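Side-chain contacts in ketosynthase (Streptomyces sp. MSC090213JE08, PDB 6KXD), which probably catalyses the decarboxylative condensation of malonyl-ACP with an acyl-ACP, as the ketosynthase of a ketosynthase/chain length factor pair in ishigamide biosynthesis: residues S116-V121 with P137-R142; L123-A128 with E133-V138. One frame throughout, in Å; residues are numbered along the deposited sequence.

Interaction 1 of 2, residues S116-V121 with P137-R142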
ATOM      1  N   SER A 116       0.902 -13.972  -1.681  1.00 40.25           N
ATOM      2  CA  SER A 116       2.128 -14.523  -2.194  1.00 46.46           C
ATOM      3  C   SER A 116       2.101 -16.069  -2.165  1.00 45.75           C
ATOM      4  O   SER A 116       2.779 -16.697  -2.944  1.00 45.67           O
ATOM      5  CB  SER A 116       3.316 -13.933  -1.474  1.00 52.32           C
ATOM      6  OG  SER A 116       3.609 -12.633  -2.031  1.00 50.80           O
ATOM      7  N   HIS A 117       1.308 -16.652  -1.276  1.00 42.85           N
ATOM      8  CA  HIS A 117       1.099 -18.094  -1.280  1.00 43.46           C
ATOM      9  C   HIS A 117       0.493 -18.548  -2.605  1.00 44.68           C
ATOM     10  O   HIS A 117       0.936 -19.530  -3.164  1.00 43.59           O
ATOM     11  CB  HIS A 117       0.252 -18.542  -0.087  1.00 47.67           C
ATOM     12  CG  HIS A 117      -0.027 -20.008  -0.128  1.00 50.96           C
ATOM     13  ND1 HIS A 117       0.987 -20.956  -0.019  1.00 51.28           N
ATOM     14  CD2 HIS A 117      -1.182 -20.687  -0.282  1.00 49.00           C
ATOM     15  CE1 HIS A 117       0.455 -22.165  -0.086  1.00 51.62           C
ATOM     16  NE2 HIS A 117      -0.875 -22.019  -0.290  1.00 53.27           N
ATOM     17  N   ASP A 118      -0.555 -17.848  -3.082  1.00 41.65           N
ATOM     18  CA  ASP A 118      -1.147 -18.111  -4.385  1.00 41.47           C
ATOM     19  C   ASP A 118      -0.102 -17.979  -5.483  1.00 43.23           C
ATOM     20  O   ASP A 118      -0.123 -18.721  -6.445  1.00 41.17           O
ATOM     21  CB  ASP A 118      -2.379 -17.223  -4.633  1.00 46.17           C
ATOM     22  CG  ASP A 118      -3.546 -17.587  -3.742  1.00 50.27           C
ATOM     23  OD1 ASP A 118      -3.614 -18.755  -3.345  1.00 50.34           O
ATOM     24  OD2 ASP A 118      -4.386 -16.704  -3.472  1.00 52.41           O
ATOM     25  N   ILE A 119       0.801 -16.981  -5.393  1.00 38.89           N
ATOM     26  CA  ILE A 119       1.836 -16.822  -6.407  1.00 38.28           C
ATOM     27  C   ILE A 119       2.692 -18.104  -6.417  1.00 37.69           C
ATOM     28  O   ILE A 119       3.022 -18.605  -7.506  1.00 40.22           O
ATOM     29  CB  ILE A 119       2.708 -15.568  -6.175  1.00 37.70           C
ATOM     30  CG1 ILE A 119       1.858 -14.298  -6.339  1.00 42.68           C
ATOM     31  CG2 ILE A 119       3.894 -15.537  -7.103  1.00 42.16           C
ATOM     32  CD1 ILE A 119       2.621 -13.016  -6.097  1.00 42.45           C
ATOM     33  N   ALA A 120       3.005 -18.595  -5.229  1.00 40.24           N
ATOM     34  CA  ALA A 120       3.878 -19.803  -5.104  1.00 40.59           C
ATOM     35  C   ALA A 120       3.156 -20.999  -5.744  1.00 41.56           C
ATOM     36  O   ALA A 120       3.697 -21.681  -6.600  1.00 46.23           O
ATOM     37  CB  ALA A 120       4.199 -20.046  -3.664  1.00 42.93           C
ATOM     38  N   VAL A 121       1.875 -21.110  -5.448  1.00 40.72           N
ATOM     39  CA  VAL A 121       1.104 -22.228  -5.998  1.00 41.73           C
ATOM     40  C   VAL A 121       1.022 -22.137  -7.510  1.00 46.54           C
ATOM     41  O   VAL A 121       1.131 -23.167  -8.235  1.00 43.19           O
ATOM     42  CB  VAL A 121      -0.282 -22.315  -5.349  1.00 44.56           C
ATOM     43  CG1 VAL A 121      -1.139 -23.344  -6.074  1.00 46.74           C
ATOM     44  CG2 VAL A 121      -0.230 -22.601  -3.863  1.00 47.11           C
ATOM     45  N   PRO A 137      -6.208 -19.862 -13.814  1.00 45.92           N
ATOM     46  CA  PRO A 137      -6.695 -18.484 -13.936  1.00 42.04           C
ATOM     47  C   PRO A 137      -7.247 -17.950 -12.610  1.00 41.11           C
ATOM     48  O   PRO A 137      -7.159 -16.757 -12.367  1.00 42.62           O
ATOM     49  CB  PRO A 137      -7.786 -18.589 -15.003  1.00 45.65           C
ATOM     50  CG  PRO A 137      -7.299 -19.734 -15.853  1.00 49.91           C
ATOM     51  CD  PRO A 137      -6.832 -20.742 -14.827  1.00 49.61           C
ATOM     52  N   VAL A 138      -7.837 -18.821 -11.794  1.00 42.90           N
ATOM     53  CA  VAL A 138      -8.532 -18.396 -10.602  1.00 46.08           C
ATOM     54  C   VAL A 138      -7.506 -17.828  -9.620  1.00 47.61           C
ATOM     55  O   VAL A 138      -7.741 -16.804  -8.978  1.00 48.83           O
ATOM     56  CB  VAL A 138      -9.379 -19.523  -9.990  1.00 51.92           C
ATOM     57  CG1 VAL A 138      -9.683 -19.302  -8.531  1.00 51.11           C
ATOM     58  CG2 VAL A 138     -10.660 -19.697 -10.785  1.00 61.77           C
ATOM     59  N   LEU A 139      -6.367 -18.502  -9.532  1.00 43.39           N
ATOM     60  CA  LEU A 139      -5.259 -18.019  -8.757  1.00 45.95           C
ATOM     61  C   LEU A 139      -4.697 -16.732  -9.339  1.00 38.25           C
ATOM     62  O   LEU A 139      -4.471 -15.768  -8.562  1.00 44.03           O
ATOM     63  CB  LEU A 139      -4.151 -19.070  -8.718  1.00 48.12           C
ATOM     64  CG  LEU A 139      -4.420 -20.284  -7.844  1.00 54.13           C
ATOM     65  CD1 LEU A 139      -3.187 -21.173  -7.777  1.00 57.38           C
ATOM     66  CD2 LEU A 139      -4.818 -19.860  -6.461  1.00 53.65           C
ATOM     67  N   ALA A 140      -4.444 -16.710 -10.637  1.00 39.95           N
ATOM     68  CA  ALA A 140      -3.748 -15.573 -11.206  1.00 40.83           C
ATOM     69  C   ALA A 140      -4.625 -14.333 -11.059  1.00 44.76           C
ATOM     70  O   ALA A 140      -4.115 -13.277 -10.919  1.00 41.71           O
ATOM     71  CB  ALA A 140      -3.351 -15.814 -12.638  1.00 43.01           C
ATOM     72  N   ARG A 141      -5.951 -14.492 -11.039  1.00 42.76           N
ATOM     73  CA  ARG A 141      -6.846 -13.308 -10.934  1.00 45.91           C
ATOM     74  C   ARG A 141      -6.844 -12.660  -9.540  1.00 43.20           C
ATOM     75  O   ARG A 141      -7.308 -11.551  -9.398  1.00 51.61           O
ATOM     76  CB  ARG A 141      -8.271 -13.734 -11.274  1.00 42.35           C
ATOM     77  CG  ARG A 141      -8.441 -13.839 -12.777  1.00 42.62           C
ATOM     78  CD  ARG A 141      -9.673 -14.665 -13.087  1.00 45.54           C
ATOM     79  NE  ARG A 141      -9.670 -14.992 -14.499  1.00 52.92           N
ATOM     80  CZ  ARG A 141     -10.453 -15.906 -15.041  1.00 53.83           C
ATOM     81  NH1 ARG A 141     -11.213 -16.655 -14.264  1.00 57.88           N
ATOM     82  NH2 ARG A 141     -10.463 -16.055 -16.346  1.00 54.72           N
ATOM     83  N   ARG A 142      -6.379 -13.351  -8.508  1.00 39.96           N
ATOM     84  CA  ARG A 142      -6.572 -12.860  -7.206  1.00 39.39           C
ATOM     85  C   ARG A 142      -5.271 -12.468  -6.484  1.00 36.01           C
ATOM     86  O   ARG A 142      -5.347 -12.240  -5.312  1.00 41.14           O
ATOM     87  CB  ARG A 142      -7.375 -13.894  -6.439  1.00 43.00           C
ATOM     88  CG  ARG A 142      -6.561 -15.071  -5.936  1.00 42.24           C
ATOM     89  CD  ARG A 142      -7.544 -16.127  -5.471  1.00 40.51           C
ATOM     90  NE  ARG A 142      -6.810 -17.169  -4.762  1.00 41.27           N
ATOM     91  CZ  ARG A 142      -7.309 -18.365  -4.494  1.00 48.01           C
ATOM     92  NH1 ARG A 142      -8.462 -18.726  -5.042  1.00 39.20           N
ATOM     93  NH2 ARG A 142      -6.652 -19.172  -3.687  1.00 44.65           N
TER
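D118 and R142 form a two-pronged salt bridge between the first turns of helix 116-129 and segment 137-142, with L139 packed beside it. Followed outward, the D118 side chain passes from L139 to R142. CB lies 4.0 Å from L139 CD2, the methyl on which this aspartate rests. The first torsion (chi1 -69°) sets CG anti to the carbonyl carbon and carries the carboxylate across the gap. CG then faces the guanidinium, 3.4 Å from R142 NE. At the tip the two oxygens divide the work: OD2 accepts a hydrogen bond from R142 NE at 2.8 Å with a nearly straight N-H...O angle of 164°, while OD1 accepts from R142 NH2 at 3.1 Å along a more bent path. OD2 lies in the guanidinium plane, but both nitrogens approach from above the carboxylate plane, because the two flat groups are turned 62° apart. The grip is therefore side-on but twisted. L139 CD2 lies over one guanidinium face, 3.3 Å above the plane and offset toward the rim, so one methyl touches both partners of the ion pair. The other L139 methyl, CD1, meets V121 CG1 at 3.4 Å, a tight carbon pair one helical turn beyond D118. R142 NH1 also donates to D73 O, which helps fix the guanidinium's rotation. Beyond the ion pair, L139 continues onto L122 and Q125 of helix 116-129, D118 touches I143 of the following loop, and A140 packs on F215 of the partner subunit.

Interaction 2 of 2, residues L123-A128 with E133-V138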
ATOM      1  N   LEU A 123       3.374 -20.863  -9.395  1.00 43.05           N
ATOM      2  CA  LEU A 123       4.659 -21.302  -9.925  1.00 48.20           C
ATOM      3  C   LEU A 123       4.798 -22.830  -9.850  1.00 44.64           C
ATOM      4  O   LEU A 123       5.429 -23.377 -10.712  1.00 50.15           O
ATOM      5  CB  LEU A 123       5.789 -20.642  -9.138  1.00 48.56           C
ATOM      6  CG  LEU A 123       5.863 -19.135  -9.350  1.00 51.02           C
ATOM      7  CD1 LEU A 123       6.962 -18.542  -8.487  1.00 53.91           C
ATOM      8  CD2 LEU A 123       6.059 -18.808 -10.824  1.00 50.81           C
ATOM      9  N   GLU A 124       4.300 -23.428  -8.765  1.00 49.89           N
ATOM     10  CA  GLU A 124       4.222 -24.891  -8.579  1.00 53.15           C
ATOM     11  C   GLU A 124       3.518 -25.524  -9.773  1.00 53.59           C
ATOM     12  O   GLU A 124       3.961 -26.547 -10.274  1.00 55.70           O
ATOM     13  CB  GLU A 124       3.447 -25.291  -7.319  1.00 51.57           C
ATOM     14  CG  GLU A 124       4.116 -24.936  -6.003  1.00 56.99           C
ATOM     15  CD  GLU A 124       3.357 -25.437  -4.782  1.00 61.68           C
ATOM     16  OE1 GLU A 124       2.347 -26.150  -4.978  1.00 65.25           O
ATOM     17  OE2 GLU A 124       3.763 -25.119  -3.636  1.00 61.71           O
ATOM     18  N   GLN A 125       2.438 -24.890 -10.251  1.00 50.41           N
ATOM     19  CA  GLN A 125       1.645 -25.471 -11.339  1.00 51.23           C
ATOM     20  C   GLN A 125       2.470 -25.438 -12.626  1.00 56.39           C
ATOM     21  O   GLN A 125       2.499 -26.421 -13.390  1.00 52.65           O
ATOM     22  CB  GLN A 125       0.277 -24.799 -11.446  1.00 47.27           C
ATOM     23  CG  GLN A 125      -0.538 -24.879 -10.164  1.00 51.18           C
ATOM     24  CD  GLN A 125      -1.743 -23.970 -10.191  1.00 49.76           C
ATOM     25  OE1 GLN A 125      -1.774 -23.013 -10.965  1.00 48.37           O
ATOM     26  NE2 GLN A 125      -2.727 -24.262  -9.338  1.00 45.38           N
ATOM     27  N   GLU A 126       3.195 -24.334 -12.843  1.00 47.06           N
ATOM     28  CA  GLU A 126       4.013 -24.186 -14.009  1.00 52.66           C
ATOM     29  C   GLU A 126       5.179 -25.185 -13.920  1.00 54.26           C
ATOM     30  O   GLU A 126       5.499 -25.839 -14.901  1.00 54.84           O
ATOM     31  CB  GLU A 126       4.576 -22.770 -14.128  1.00 55.68           C
ATOM     32  CG  GLU A 126       5.226 -22.502 -15.472  1.00 60.96           C
ATOM     33  CD  GLU A 126       6.718 -22.265 -15.461  1.00 76.47           C
ATOM     34  OE1 GLU A 126       7.441 -23.017 -14.770  1.00 87.39           O
ATOM     35  OE2 GLU A 126       7.152 -21.317 -16.153  1.00 82.15           O
ATOM     36  N   LEU A 127       5.761 -25.306 -12.729  1.00 53.26           N
ATOM     37  CA  LEU A 127       6.948 -26.161 -12.528  1.00 57.73           C
ATOM     38  C   LEU A 127       6.567 -27.644 -12.672  1.00 60.04           C
ATOM     39  O   LEU A 127       7.266 -28.374 -13.351  1.00 63.77           O
ATOM     40  CB  LEU A 127       7.592 -25.853 -11.174  1.00 55.62           C
ATOM     41  CG  LEU A 127       8.508 -24.630 -11.183  1.00 58.65           C
ATOM     42  CD1 LEU A 127       8.811 -24.145  -9.777  1.00 53.37           C
ATOM     43  CD2 LEU A 127       9.788 -24.915 -11.950  1.00 63.49           C
ATOM     44  N   ALA A 128       5.461 -28.078 -12.061  1.00 59.79           N
ATOM     45  CA  ALA A 128       4.959 -29.472 -12.236  1.00 63.04           C
ATOM     46  C   ALA A 128       4.768 -29.798 -13.725  1.00 73.43           C
ATOM     47  O   ALA A 128       5.322 -30.764 -14.220  1.00 79.61           O
ATOM     48  CB  ALA A 128       3.675 -29.687 -11.482  1.00 63.01           C
ATOM     49  N   GLU A 133       0.972 -22.683 -19.216  1.00 66.35           N
ATOM     50  CA  GLU A 133      -0.445 -22.800 -19.505  1.00 61.27           C
ATOM     51  C   GLU A 133      -1.162 -23.675 -18.463  1.00 54.00           C
ATOM     52  O   GLU A 133      -2.377 -23.730 -18.449  1.00 60.62           O
ATOM     53  CB  GLU A 133      -0.612 -23.351 -20.926  1.00 65.34           C
ATOM     54  CG  GLU A 133       0.163 -22.575 -21.987  1.00 70.62           C
ATOM     55  CD  GLU A 133      -0.482 -21.272 -22.430  1.00 75.24           C
ATOM     56  OE1 GLU A 133      -1.582 -20.977 -21.936  1.00 67.70           O
ATOM     57  OE2 GLU A 133       0.115 -20.565 -23.285  1.00 82.97           O
ATOM     58  N   ALA A 134      -0.419 -24.353 -17.584  1.00 53.14           N
ATOM     59  CA  ALA A 134      -0.991 -25.160 -16.488  1.00 53.43           C
ATOM     60  C   ALA A 134      -1.459 -24.272 -15.322  1.00 51.86           C
ATOM     61  O   ALA A 134      -2.100 -24.719 -14.390  1.00 51.67           O
ATOM     62  CB  ALA A 134       0.054 -26.138 -16.008  1.00 55.11           C
ATOM     63  N   MET A 135      -1.086 -22.992 -15.336  1.00 47.12           N
ATOM     64  CA  MET A 135      -1.423 -22.141 -14.219  1.00 47.58           C
ATOM     65  C   MET A 135      -2.933 -21.854 -14.186  1.00 41.53           C
ATOM     66  O   MET A 135      -3.551 -21.617 -15.208  1.00 49.62           O
ATOM     67  CB  MET A 135      -0.610 -20.855 -14.313  1.00 45.16           C
ATOM     68  CG  MET A 135       0.790 -21.115 -13.874  1.00 51.22           C
ATOM     69  SD  MET A 135       1.766 -19.622 -13.813  1.00 52.87           S
ATOM     70  CE  MET A 135       1.788 -19.092 -15.521  1.00 55.47           C
ATOM     71  N   ASP A 136      -3.481 -21.877 -12.972  1.00 44.29           N
ATOM     72  CA  ASP A 136      -4.907 -21.691 -12.737  1.00 45.91           C
ATOM     73  C   ASP A 136      -5.285 -20.214 -12.889  1.00 49.05           C
ATOM     74  O   ASP A 136      -4.809 -19.369 -12.130  1.00 44.66           O
ATOM     75  CB  ASP A 136      -5.265 -22.253 -11.367  1.00 45.76           C
ATOM     76  CG  ASP A 136      -6.737 -22.174 -11.003  1.00 45.50           C
ATOM     77  OD1 ASP A 136      -7.541 -21.677 -11.823  1.00 49.03           O
ATOM     78  OD2 ASP A 136      -7.065 -22.592  -9.902  1.00 56.27           O
ATOM     79  N   PRO A 137      -6.208 -19.862 -13.814  1.00 45.92           N
ATOM     80  CA  PRO A 137      -6.695 -18.484 -13.936  1.00 42.04           C
ATOM     81  C   PRO A 137      -7.247 -17.950 -12.610  1.00 41.11           C
ATOM     82  O   PRO A 137      -7.159 -16.757 -12.367  1.00 42.62           O
ATOM     83  CB  PRO A 137      -7.786 -18.589 -15.003  1.00 45.65           C
ATOM     84  CG  PRO A 137      -7.299 -19.734 -15.853  1.00 49.91           C
ATOM     85  CD  PRO A 137      -6.832 -20.742 -14.827  1.00 49.61           C
ATOM     86  N   VAL A 138      -7.837 -18.821 -11.794  1.00 42.90           N
ATOM     87  CA  VAL A 138      -8.532 -18.396 -10.602  1.00 46.08           C
ATOM     88  C   VAL A 138      -7.506 -17.828  -9.620  1.00 47.61           C
ATOM     89  O   VAL A 138      -7.741 -16.804  -8.978  1.00 48.83           O
ATOM     90  CB  VAL A 138      -9.379 -19.523  -9.990  1.00 51.92           C
ATOM     91  CG1 VAL A 138      -9.683 -19.302  -8.531  1.00 51.11           C
ATOM     92  CG2 VAL A 138     -10.660 -19.697 -10.785  1.00 61.77           C
TER
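Q125 reaches from helix 116-129 to the N-cap of helix 137-140, where D136 opens the second helix after a loop that includes a 3-10 segment. Extended beyond CG, the glutamine brings OE1 to D136 N at 2.9 Å. The bond is fairly straight at hydrogen (157°), with the donor tilted 31° from the carbonyl plane. The same oxygen lies 3.4 Å from M135 CA, and the amide runs past D136 CB, with NE2 3.8 Å away. A134 CB rests 3.6 Å from the backbone oxygen, Q125 O. With an alanine at Q125, the amide gone, D136 N would probably be left without this acceptor and a gap would open beside M135 and D136. M135 is the buried member: its CG sits 4.1 Å from E126 CB, and the residue also packs on L122 of helix 116-129 and on T218 of the partner subunit. E126 meets M135 with its CB and backbone N, while its carboxylate leads away. Its CG stands anti to the backbone N (chi1 -169°), the chain then bends, and OE1 forms a salt bridge to R133 NH1 of the partner subunit. The loop thus lies close to the dimer interface, with Q125 bonded to the residue that caps the next helix. There D136 makes the capping bond, its OD1 accepting from V138 N at 2.9 Å from above the carboxylate plane.

In the fold
From the N terminus, the chain runs down helix 116-129, passing the first segment of interaction 1 and then that of interaction 2. It then turns back: in the 3-10 segment and the loop up to the N-cap it closes interaction 2, and further on, through L139 and R142, interaction 1. The short loop thus falls within the longer one. The second segments overlap at P137 and V138, and the contact centres lie 9 Å apart, joined where L139 CD1 packs 3.5 Å from Q125 NE2. Together they fold one helical excursion of the N-terminal ketoacyl-synthase region back on itself after strand 105-110, beside the partner subunit.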